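Local coordinates for putative thioesterase (Escherichia coli, PDB 5UGZ), which hydrolyses thioesters as an intermediate-releasing type II thioesterase of the colibactin NRPS/PKS biosynthetic pathway, at residues 25-30 / 81-86; 100-105 / 183-188; 145-150 / 173-178; 216-219 / 224-227. All blocks are in the same frame, centred on the assembly; numbering follows the deposited sequence.

In the fold
From the N terminus, contact 1 closes the first loop: strand 24-29 meets the end of helix 72-83, with strand 50-54 formed in between. Contact 2 opens later, on helix 99-113, and closes only in the segment leaving helix 165-183. Contact 3 lies entirely within that long excursion, joining helix 144-154 to helix 165-183. Contact 4 follows as a short closure between the approach to the last strand and strand 225-230 itself; no contacts cross. Contacts 1 and 4 both reach the parallel sheet. Contact 2 is the middle member, touching contact 1 through Leu29 and contact 4 through Phe105 and Trp217, whereas contact 3 stands apart, its centre about 31 Å from that of contact 4.

Contact 1 of 4, residues 25-30 / 81-86; sequences SLYCLP and QQFVKH
Phe83, on the last turn of its helix, is the first residue of 81-86 to touch segment 25-30, and it does so through one edge of its ring. That edge is turned to the face of Tyr27 in an edge-to-face pair, with CD1 of Phe83 3.7 Å above the Tyr27 ring plane, over its centre. The planes stand at 55°, so the T is tilted, and the neighbouring corner makes the closest approach of the two rings, Phe83 CE1 to Tyr27 CE1 at 3.6 Å. With its CG anti to the backbone N (chi1 169°), Phe83 sends its ring toward the strand although its CB does not point there. Here, in the alpha/beta-hydrolase fold, Phe83 packs helix 72-83 against Tyr27 of strand 24-29; it also meets Ile111 of helix 99-113 and stacks with Tyr87. At Val84 the backbone leaves helical geometry. Lys85 N still reaches Gln82 O, while Lys85 NZ donates to Gln82 OE1 at 2.6 Å from above the carbonyl plane, linking Lys85 to Gln82 of the last helical turn. His86, whose N bonds to Phe83 O, brings its backbone past the phenol end of Tyr27: Tyr27 OH lies 3.5 Å from His86 O without a hydrogen bond between them, and His86 CB is 4.1 Å from the same hydroxyl oxygen.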
# COMPACT_ATOMS: atom_id res chain seq x y z
N SER A 25 -12.42 -8.13 -7.90
CA SER A 25 -11.02 -7.87 -8.19
C SER A 25 -10.38 -7.12 -7.04
O SER A 25 -10.94 -6.12 -6.55
CB SER A 25 -10.89 -7.10 -9.50
OG SER A 25 -11.51 -7.84 -10.53
N LEU A 26 -9.24 -7.61 -6.60
CA LEU A 26 -8.45 -7.02 -5.53
C LEU A 26 -7.20 -6.39 -6.13
O LEU A 26 -6.29 -7.10 -6.57
CB LEU A 26 -8.07 -8.10 -4.51
CG LEU A 26 -7.09 -7.69 -3.42
CD1 LEU A 26 -7.77 -6.79 -2.40
CD2 LEU A 26 -6.51 -8.96 -2.77
N TYR A 27 -7.18 -5.06 -6.17
CA TYR A 27 -6.04 -4.28 -6.64
C TYR A 27 -5.07 -4.09 -5.48
O TYR A 27 -5.46 -3.62 -4.41
CB TYR A 27 -6.50 -2.92 -7.19
CG TYR A 27 -7.43 -3.10 -8.39
CD1 TYR A 27 -8.81 -3.22 -8.24
CD2 TYR A 27 -6.91 -3.22 -9.67
CE1 TYR A 27 -9.64 -3.42 -9.34
CE2 TYR A 27 -7.72 -3.43 -10.76
CZ TYR A 27 -9.07 -3.53 -10.60
OH TYR A 27 -9.86 -3.74 -11.71
N CYS A 28 -3.80 -4.47 -5.68
CA CYS A 28 -2.79 -4.38 -4.64
C CYS A 28 -1.68 -3.43 -5.06
O CYS A 28 -1.18 -3.51 -6.18
CB CYS A 28 -2.22 -5.76 -4.32
SG CYS A 28 -3.48 -6.89 -3.69
N LEU A 29 -1.29 -2.55 -4.13
CA LEU A 29 -0.21 -1.60 -4.35
C LEU A 29 0.97 -1.92 -3.45
O LEU A 29 0.77 -2.18 -2.26
CB LEU A 29 -0.69 -0.15 -4.11
CG LEU A 29 -1.64 0.39 -5.18
CD1 LEU A 29 -2.96 -0.35 -5.16
CD2 LEU A 29 -1.89 1.88 -5.02
N PRO A 30 2.20 -1.90 -3.96
CA PRO A 30 3.35 -2.30 -3.16
C PRO A 30 3.88 -1.19 -2.26
O PRO A 30 3.52 -0.01 -2.37
CB PRO A 30 4.38 -2.69 -4.22
CG PRO A 30 4.05 -1.84 -5.39
CD PRO A 30 2.56 -1.58 -5.35
N GLN A 81 -4.57 4.81 -14.48
CA GLN A 81 -4.48 4.28 -15.84
C GLN A 81 -4.27 2.77 -15.82
O GLN A 81 -4.76 2.05 -16.70
CB GLN A 81 -3.34 4.98 -16.61
CG GLN A 81 -3.60 6.43 -16.96
CD GLN A 81 -4.95 6.66 -17.61
OE1 GLN A 81 -5.58 5.72 -18.12
NE2 GLN A 81 -5.42 7.90 -17.57
N GLN A 82 -3.52 2.26 -14.84
CA GLN A 82 -3.40 0.81 -14.69
C GLN A 82 -4.73 0.20 -14.30
O GLN A 82 -5.21 -0.75 -14.94
CB GLN A 82 -2.34 0.49 -13.63
CG GLN A 82 -1.03 1.22 -13.82
CD GLN A 82 -0.57 1.17 -15.24
OE1 GLN A 82 -0.51 0.10 -15.84
NE2 GLN A 82 -0.27 2.34 -15.81
N PHE A 83 -5.36 0.75 -13.26
CA PHE A 83 -6.65 0.30 -12.77
C PHE A 83 -7.64 0.09 -13.91
O PHE A 83 -8.31 -0.95 -13.96
CB PHE A 83 -7.15 1.33 -11.75
CG PHE A 83 -8.58 1.16 -11.33
CD1 PHE A 83 -8.93 0.24 -10.36
CD2 PHE A 83 -9.57 1.96 -11.88
CE1 PHE A 83 -10.23 0.11 -9.97
CE2 PHE A 83 -10.87 1.83 -11.48
CZ PHE A 83 -11.20 0.91 -10.54
N VAL A 84 -7.73 1.04 -14.84
CA VAL A 84 -8.77 1.00 -15.88
C VAL A 84 -8.37 0.09 -17.02
O VAL A 84 -9.02 0.07 -18.07
CB VAL A 84 -9.11 2.41 -16.40
CG1 VAL A 84 -9.65 3.28 -15.28
CG2 VAL A 84 -7.91 3.06 -17.07
N LYS A 85 -7.29 -0.67 -16.84
CA LYS A 85 -6.96 -1.71 -17.81
C LYS A 85 -7.70 -3.01 -17.55
O LYS A 85 -7.79 -3.86 -18.45
CB LYS A 85 -5.44 -1.97 -17.82
CG LYS A 85 -4.64 -0.71 -18.10
CD LYS A 85 -3.68 -0.92 -19.24
CE LYS A 85 -2.44 -1.64 -18.77
NZ LYS A 85 -1.50 -0.70 -18.10
N HIS A 86 -8.27 -3.19 -16.34
CA HIS A 86 -9.02 -4.39 -16.00
C HIS A 86 -10.33 -4.08 -15.28
O HIS A 86 -10.97 -5.03 -14.81
CB HIS A 86 -8.20 -5.35 -15.12
CG HIS A 86 -6.83 -5.65 -15.64
ND1 HIS A 86 -6.61 -6.23 -16.88
CD2 HIS A 86 -5.61 -5.47 -15.09
CE1 HIS A 86 -5.31 -6.38 -17.07
NE2 HIS A 86 -4.68 -5.93 -16.00

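Contact 2 of 4, residues 100-105 / 183-188; sequences GGIMAF and EQYVFQ
Ile102 and Tyr185 make the CH-pi part of this contact. Ile102 CG2 sits 3.8 Å from the centroid of the Tyr185 ring and only 10° off its normal, a methyl group centred over the face, while CD1 of Ile102 reaches CE2 of the same ring at 4.1 Å. The branch is aimed there by its first torsion, which places CG2 opposite the backbone N. On the other face of the Tyr185 ring, toward its rim, lies the backbone N of Phe187.

Aromatic packing continues one helical turn on: CE2 of Phe105 comes to the edge of the Phe187 ring, 4.1 Å from its CE1, and the two side chains cross at about a right angle. Tyr185 OH lies in plane at the Phe187 edge.

The one polar end is that of Tyr185, whose hydroxyl is hydrogen-bonded to Glu106, the residue following Phe105. Helix 99-113 begins at what is probably the nucleophile elbow of the fold, a GxSxG pattern that includes Gly100, and segment 183-188 leads back from helix 165-183 toward the sheet.

The ring is thus placed mainly by apolar contact with Ile102, and the bond to Glu106 probably restricts its position further.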
# COMPACT_ATOMS: atom_id res chain seq x y z
N GLY A 100 2.16 2.29 -0.45
CA GLY A 100 1.05 1.75 -1.19
C GLY A 100 -0.28 1.96 -0.50
O GLY A 100 -1.32 1.94 -1.17
N GLY A 101 -0.27 2.15 0.81
CA GLY A 101 -1.49 2.40 1.56
C GLY A 101 -1.95 3.84 1.41
O GLY A 101 -3.14 4.09 1.27
N ILE A 102 -1.00 4.79 1.45
CA ILE A 102 -1.30 6.19 1.16
C ILE A 102 -1.79 6.33 -0.28
O ILE A 102 -2.73 7.07 -0.56
CB ILE A 102 -0.07 7.08 1.40
CG1 ILE A 102 0.28 7.18 2.89
CG2 ILE A 102 -0.28 8.46 0.81
CD1 ILE A 102 -0.79 7.86 3.75
N MET A 103 -1.13 5.63 -1.20
CA MET A 103 -1.56 5.65 -2.59
C MET A 103 -2.91 4.99 -2.76
O MET A 103 -3.74 5.48 -3.53
CB MET A 103 -0.49 4.98 -3.47
CG MET A 103 0.80 5.77 -3.52
SD MET A 103 1.96 5.37 -4.86
CE MET A 103 0.96 5.71 -6.29
N ALA A 104 -3.17 3.90 -2.05
CA ALA A 104 -4.50 3.30 -2.08
C ALA A 104 -5.56 4.28 -1.59
O ALA A 104 -6.65 4.37 -2.18
CB ALA A 104 -4.53 2.02 -1.24
N PHE A 105 -5.27 5.02 -0.53
CA PHE A 105 -6.23 6.00 -0.02
C PHE A 105 -6.51 7.08 -1.05
O PHE A 105 -7.67 7.42 -1.31
CB PHE A 105 -5.71 6.63 1.26
CG PHE A 105 -6.58 7.75 1.76
CD1 PHE A 105 -7.74 7.48 2.48
CD2 PHE A 105 -6.25 9.07 1.51
CE1 PHE A 105 -8.55 8.52 2.93
CE2 PHE A 105 -7.04 10.11 1.96
CZ PHE A 105 -8.20 9.83 2.67
N GLU A 183 7.43 11.46 1.58
CA GLU A 183 7.87 12.58 2.41
C GLU A 183 7.30 13.91 1.95
O GLU A 183 7.01 14.78 2.77
CB GLU A 183 9.40 12.63 2.43
CG GLU A 183 9.98 11.66 3.42
CD GLU A 183 11.44 11.41 3.20
OE1 GLU A 183 12.05 12.18 2.42
OE2 GLU A 183 11.97 10.45 3.79
N GLN A 184 7.18 14.13 0.65
CA GLN A 184 6.58 15.37 0.17
C GLN A 184 5.08 15.32 0.17
O GLN A 184 4.43 16.26 -0.30
CB GLN A 184 7.10 15.70 -1.23
CG GLN A 184 8.60 15.96 -1.28
CD GLN A 184 9.03 16.52 -2.62
OE1 GLN A 184 8.43 16.22 -3.65
NE2 GLN A 184 10.06 17.36 -2.60
N TYR A 185 4.50 14.24 0.68
CA TYR A 185 3.06 14.09 0.69
C TYR A 185 2.42 15.05 1.69
O TYR A 185 2.86 15.15 2.84
CB TYR A 185 2.71 12.64 0.99
CG TYR A 185 1.24 12.41 1.23
CD1 TYR A 185 0.33 12.56 0.20
CD2 TYR A 185 0.78 12.05 2.47
CE1 TYR A 185 -1.01 12.36 0.41
CE2 TYR A 185 -0.54 11.84 2.69
CZ TYR A 185 -1.44 11.99 1.66
OH TYR A 185 -2.79 11.80 1.88
N VAL A 186 1.39 15.76 1.26
CA VAL A 186 0.66 16.72 2.08
C VAL A 186 -0.83 16.37 2.00
O VAL A 186 -1.46 16.55 0.95
CB VAL A 186 0.90 18.16 1.61
CG1 VAL A 186 -0.06 19.13 2.30
CG2 VAL A 186 2.36 18.56 1.85
N PHE A 187 -1.39 15.88 3.11
CA PHE A 187 -2.79 15.51 3.12
C PHE A 187 -3.68 16.72 2.88
O PHE A 187 -3.49 17.78 3.49
CB PHE A 187 -3.15 14.85 4.46
CG PHE A 187 -4.63 14.65 4.68
CD1 PHE A 187 -5.33 13.70 3.95
CD2 PHE A 187 -5.32 15.41 5.61
CE1 PHE A 187 -6.68 13.52 4.13
CE2 PHE A 187 -6.67 15.24 5.80
CZ PHE A 187 -7.36 14.29 5.06
N GLN A 188 -4.67 16.58 2.00
CA GLN A 188 -5.77 17.55 1.94
C GLN A 188 -7.09 16.81 2.06
O GLN A 188 -7.35 15.88 1.29
CB GLN A 188 -5.77 18.38 0.65
CG GLN A 188 -6.76 19.57 0.70
CD GLN A 188 -6.17 20.84 1.35
OE1 GLN A 188 -5.09 21.29 0.98
NE2 GLN A 188 -6.90 21.42 2.30

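Contact 3 of 4, residues 145-150 / 173-178; sequences QAFMEE and PIIKND
This is helix-on-helix packing in the part inserted between strands 121-125 and 198-203, probably the lid of a type II thioesterase, where Phe147 and Met148 of helix 144-154 meet Ile175 and Lys176 of helix 165-183. The short helical segments cross at 74° with their axes 10.9 Å apart, so the meeting is steep and rests on side chains that bridge the gap. Phe147 reaches across it. Its CG lies opposite the backbone N (chi1 175°), and the ring end arrives at the backbone of the partner, CE2 being 3.7 Å from Lys176 CA.

The aliphatic stem of Lys176 then lies over one ring face: its CG is 3.9 Å from the Phe147 centroid and 8° from the ring normal, a CH-pi contact. Beyond CG the lysine chain runs extended, past Phe147 CB, to a hydrogen bond with Leu142 O, so one residue both covers a ring face with its methylenes and pairs its ammonium group with Asp144, in a salt bridge at the start of the opposite helix. Tyr179 adds an edge-to-face partner for Phe147.

Met148, bent at chi2, brings its sulfur toward the second helix, where SD stands 3.9 Å from CG2 of Ile175.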
# COMPACT_ATOMS: atom_id res chain seq x y z
N GLN A 145 24.37 6.85 -0.28
CA GLN A 145 24.98 5.94 0.68
C GLN A 145 24.39 6.12 2.08
O GLN A 145 24.09 5.14 2.77
CB GLN A 145 26.49 6.16 0.71
CG GLN A 145 27.18 5.33 1.76
CD GLN A 145 27.83 4.12 1.17
OE1 GLN A 145 27.21 3.05 1.06
NE2 GLN A 145 29.09 4.27 0.77
N ALA A 146 24.23 7.38 2.51
CA ALA A 146 23.68 7.65 3.83
C ALA A 146 22.19 7.30 3.91
O ALA A 146 21.72 6.85 4.96
CB ALA A 146 23.90 9.12 4.18
N PHE A 147 21.44 7.52 2.83
CA PHE A 147 20.03 7.14 2.79
C PHE A 147 19.85 5.65 3.04
O PHE A 147 19.13 5.23 3.95
CB PHE A 147 19.42 7.56 1.45
CG PHE A 147 17.99 7.12 1.25
CD1 PHE A 147 16.95 7.85 1.81
CD2 PHE A 147 17.69 6.00 0.49
CE1 PHE A 147 15.62 7.45 1.64
CE2 PHE A 147 16.37 5.60 0.31
CZ PHE A 147 15.33 6.33 0.89
N MET A 148 20.54 4.82 2.25
CA MET A 148 20.34 3.37 2.35
C MET A 148 20.77 2.84 3.71
O MET A 148 20.17 1.87 4.20
CB MET A 148 21.09 2.66 1.23
CG MET A 148 20.57 3.01 -0.16
SD MET A 148 18.83 2.58 -0.36
CE MET A 148 18.89 0.82 -0.09
N GLU A 149 21.81 3.42 4.31
CA GLU A 149 22.18 3.01 5.66
C GLU A 149 21.08 3.37 6.65
O GLU A 149 20.76 2.59 7.55
CB GLU A 149 23.52 3.65 6.06
CG GLU A 149 24.71 3.21 5.19
CD GLU A 149 26.06 3.76 5.66
OE1 GLU A 149 26.50 3.38 6.77
OE2 GLU A 149 26.67 4.57 4.93
N GLU A 150 20.45 4.53 6.46
CA GLU A 150 19.39 4.93 7.39
C GLU A 150 18.16 4.04 7.26
O GLU A 150 17.51 3.73 8.26
CB GLU A 150 19.01 6.38 7.17
CG GLU A 150 17.98 6.86 8.16
CD GLU A 150 18.49 6.84 9.60
OE1 GLU A 150 19.71 6.94 9.82
OE2 GLU A 150 17.65 6.74 10.52
N PRO A 173 17.97 4.27 -6.57
CA PRO A 173 17.11 5.34 -7.10
C PRO A 173 15.62 5.05 -6.95
O PRO A 173 14.83 5.98 -6.74
CB PRO A 173 17.51 5.42 -8.57
CG PRO A 173 18.84 4.80 -8.64
CD PRO A 173 18.91 3.77 -7.57
N ILE A 174 15.22 3.79 -7.06
CA ILE A 174 13.80 3.45 -7.04
C ILE A 174 13.22 3.66 -5.64
O ILE A 174 12.22 4.37 -5.49
CB ILE A 174 13.59 2.01 -7.54
CG1 ILE A 174 13.99 1.91 -9.02
CG2 ILE A 174 12.17 1.57 -7.33
CD1 ILE A 174 14.42 0.52 -9.44
N ILE A 175 13.84 3.07 -4.61
CA ILE A 175 13.34 3.22 -3.24
C ILE A 175 13.47 4.66 -2.75
O ILE A 175 12.63 5.13 -1.97
CB ILE A 175 14.06 2.21 -2.31
CG1 ILE A 175 13.59 2.37 -0.85
CG2 ILE A 175 15.57 2.30 -2.42
CD1 ILE A 175 13.57 1.07 -0.04
N LYS A 176 14.50 5.39 -3.19
CA LYS A 176 14.66 6.79 -2.79
C LYS A 176 13.55 7.65 -3.38
O LYS A 176 13.05 8.57 -2.71
CB LYS A 176 16.02 7.31 -3.23
CG LYS A 176 16.51 8.50 -2.45
CD LYS A 176 17.90 8.87 -2.91
CE LYS A 176 18.58 9.82 -1.95
NZ LYS A 176 19.85 10.31 -2.54
N ASN A 177 13.17 7.38 -4.63
CA ASN A 177 12.04 8.07 -5.23
C ASN A 177 10.76 7.84 -4.44
O ASN A 177 9.99 8.78 -4.21
CB ASN A 177 11.84 7.61 -6.67
CG ASN A 177 10.69 8.35 -7.36
OD1 ASN A 177 9.53 7.96 -7.24
ND2 ASN A 177 11.02 9.42 -8.04
N ASP A 178 10.49 6.59 -4.05
CA ASP A 178 9.28 6.29 -3.30
C ASP A 178 9.28 6.95 -1.93
O ASP A 178 8.22 7.30 -1.42
CB ASP A 178 9.09 4.78 -3.16
CG ASP A 178 8.60 4.15 -4.44
OD1 ASP A 178 8.29 4.92 -5.38
OD2 ASP A 178 8.53 2.91 -4.52

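Contact 4 of 4, residues 216-219 / 224-227; sequences AWEK and KTRT
Lys219 NZ is gripped twice, by a hydrogen bond of 3.1 Å to Ala216 O, in the carbonyl plane and on a lone pair, and by a salt bridge to Asp131. The same 3-10 turn carries Trp217 and Glu218, which meet Thr225. The Glu218-Thr225 touch is through carbon and one hydroxyl. CG of Glu218 comes against the branch point of Thr225, 3.6 Å from its CB, and the two side chains cross at about a right angle. Thr225 OG1 approaches the backbone of the turn, at 3.6 Å from Glu218 CA, while CG2 of Thr225 is 4.0 Å from Glu218 CG. Since the glutamate chain is extended beyond CG (chi2 167°), its carboxylate continues past the threonine rather than bonding to it.

Trp217 adds its carbonyl, with O 4.2 Å from Thr225 OG1, but its indole leads elsewhere, stacking with Phe124 and donating from NE1 to Cys127 O. The arrangement belongs to the crossover that joins two neighbouring parallel strands, 198-203 and 225-230, at the edge of the alpha/beta-hydrolase sheet; Thr225 also packs on Ile198 and Leu200 of the former.

No hydrogen bond spans the contact, and Thr225 OG1, which it buries, has no partner in the model. Thr225 thus probably contributes by packing, while the polar bonds of Lys219 and Trp217, with the packing of the indole, probably help to hold the turn.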
# COMPACT_ATOMS: atom_id res chain seq x y z
N ALA A 216 -6.83 7.46 14.24
CA ALA A 216 -7.13 8.53 13.30
C ALA A 216 -7.63 8.03 11.96
O ALA A 216 -7.94 8.84 11.09
CB ALA A 216 -5.89 9.39 13.07
N TRP A 217 -7.70 6.72 11.77
CA TRP A 217 -8.18 6.14 10.53
C TRP A 217 -9.70 6.09 10.45
O TRP A 217 -10.24 5.99 9.34
CB TRP A 217 -7.62 4.72 10.36
CG TRP A 217 -6.37 4.59 9.54
CD1 TRP A 217 -5.14 4.21 9.98
CD2 TRP A 217 -6.25 4.78 8.13
NE1 TRP A 217 -4.25 4.16 8.93
CE2 TRP A 217 -4.91 4.50 7.78
CE3 TRP A 217 -7.15 5.15 7.12
CZ2 TRP A 217 -4.44 4.60 6.46
CZ3 TRP A 217 -6.67 5.25 5.80
CH2 TRP A 217 -5.33 4.98 5.49
N GLU A 218 -10.40 6.15 11.59
CA GLU A 218 -11.81 5.80 11.64
C GLU A 218 -12.72 6.87 11.04
O GLU A 218 -13.80 6.54 10.54
CB GLU A 218 -12.20 5.50 13.09
CG GLU A 218 -11.54 4.22 13.61
CD GLU A 218 -11.64 4.04 15.11
OE1 GLU A 218 -12.42 4.77 15.76
OE2 GLU A 218 -10.94 3.15 15.64
N LYS A 219 -12.32 8.14 11.06
CA LYS A 219 -13.18 9.17 10.49
C LYS A 219 -13.27 9.12 8.96
O LYS A 219 -14.10 9.83 8.39
CB LYS A 219 -12.68 10.56 10.90
CG LYS A 219 -11.22 10.79 10.60
CD LYS A 219 -10.86 12.24 10.71
CE LYS A 219 -9.38 12.46 10.46
NZ LYS A 219 -8.55 11.82 11.51
N LYS A 224 -17.38 0.31 9.89
CA LYS A 224 -16.47 -0.15 10.91
C LYS A 224 -15.03 -0.14 10.38
O LYS A 224 -14.76 -0.60 9.27
CB LYS A 224 -16.89 -1.56 11.34
CG LYS A 224 -15.98 -2.28 12.29
CD LYS A 224 -16.55 -3.65 12.60
CE LYS A 224 -15.84 -4.33 13.78
NZ LYS A 224 -14.57 -5.04 13.38
N THR A 225 -14.12 0.42 11.16
CA THR A 225 -12.70 0.16 11.01
C THR A 225 -12.32 -1.03 11.89
O THR A 225 -12.90 -1.23 12.96
CB THR A 225 -11.89 1.39 11.41
OG1 THR A 225 -12.16 2.45 10.49
CG2 THR A 225 -10.40 1.07 11.44
N ARG A 226 -11.37 -1.84 11.42
CA ARG A 226 -10.93 -3.00 12.18
C ARG A 226 -9.42 -3.12 12.11
O ARG A 226 -8.82 -3.00 11.04
CB ARG A 226 -11.56 -4.29 11.64
CG ARG A 226 -10.93 -5.51 12.24
CD ARG A 226 -11.36 -6.76 11.52
NE ARG A 226 -11.15 -7.92 12.37
CZ ARG A 226 -11.06 -9.17 11.91
NH1 ARG A 226 -11.14 -9.40 10.61
NH2 ARG A 226 -10.86 -10.17 12.76
N THR A 227 -8.79 -3.36 13.26
CA THR A 227 -7.33 -3.41 13.33
C THR A 227 -6.86 -4.80 13.74
O THR A 227 -7.40 -5.40 14.68
CB THR A 227 -6.79 -2.36 14.30
OG1 THR A 227 -7.29 -1.07 13.92
CG2 THR A 227 -5.29 -2.34 14.21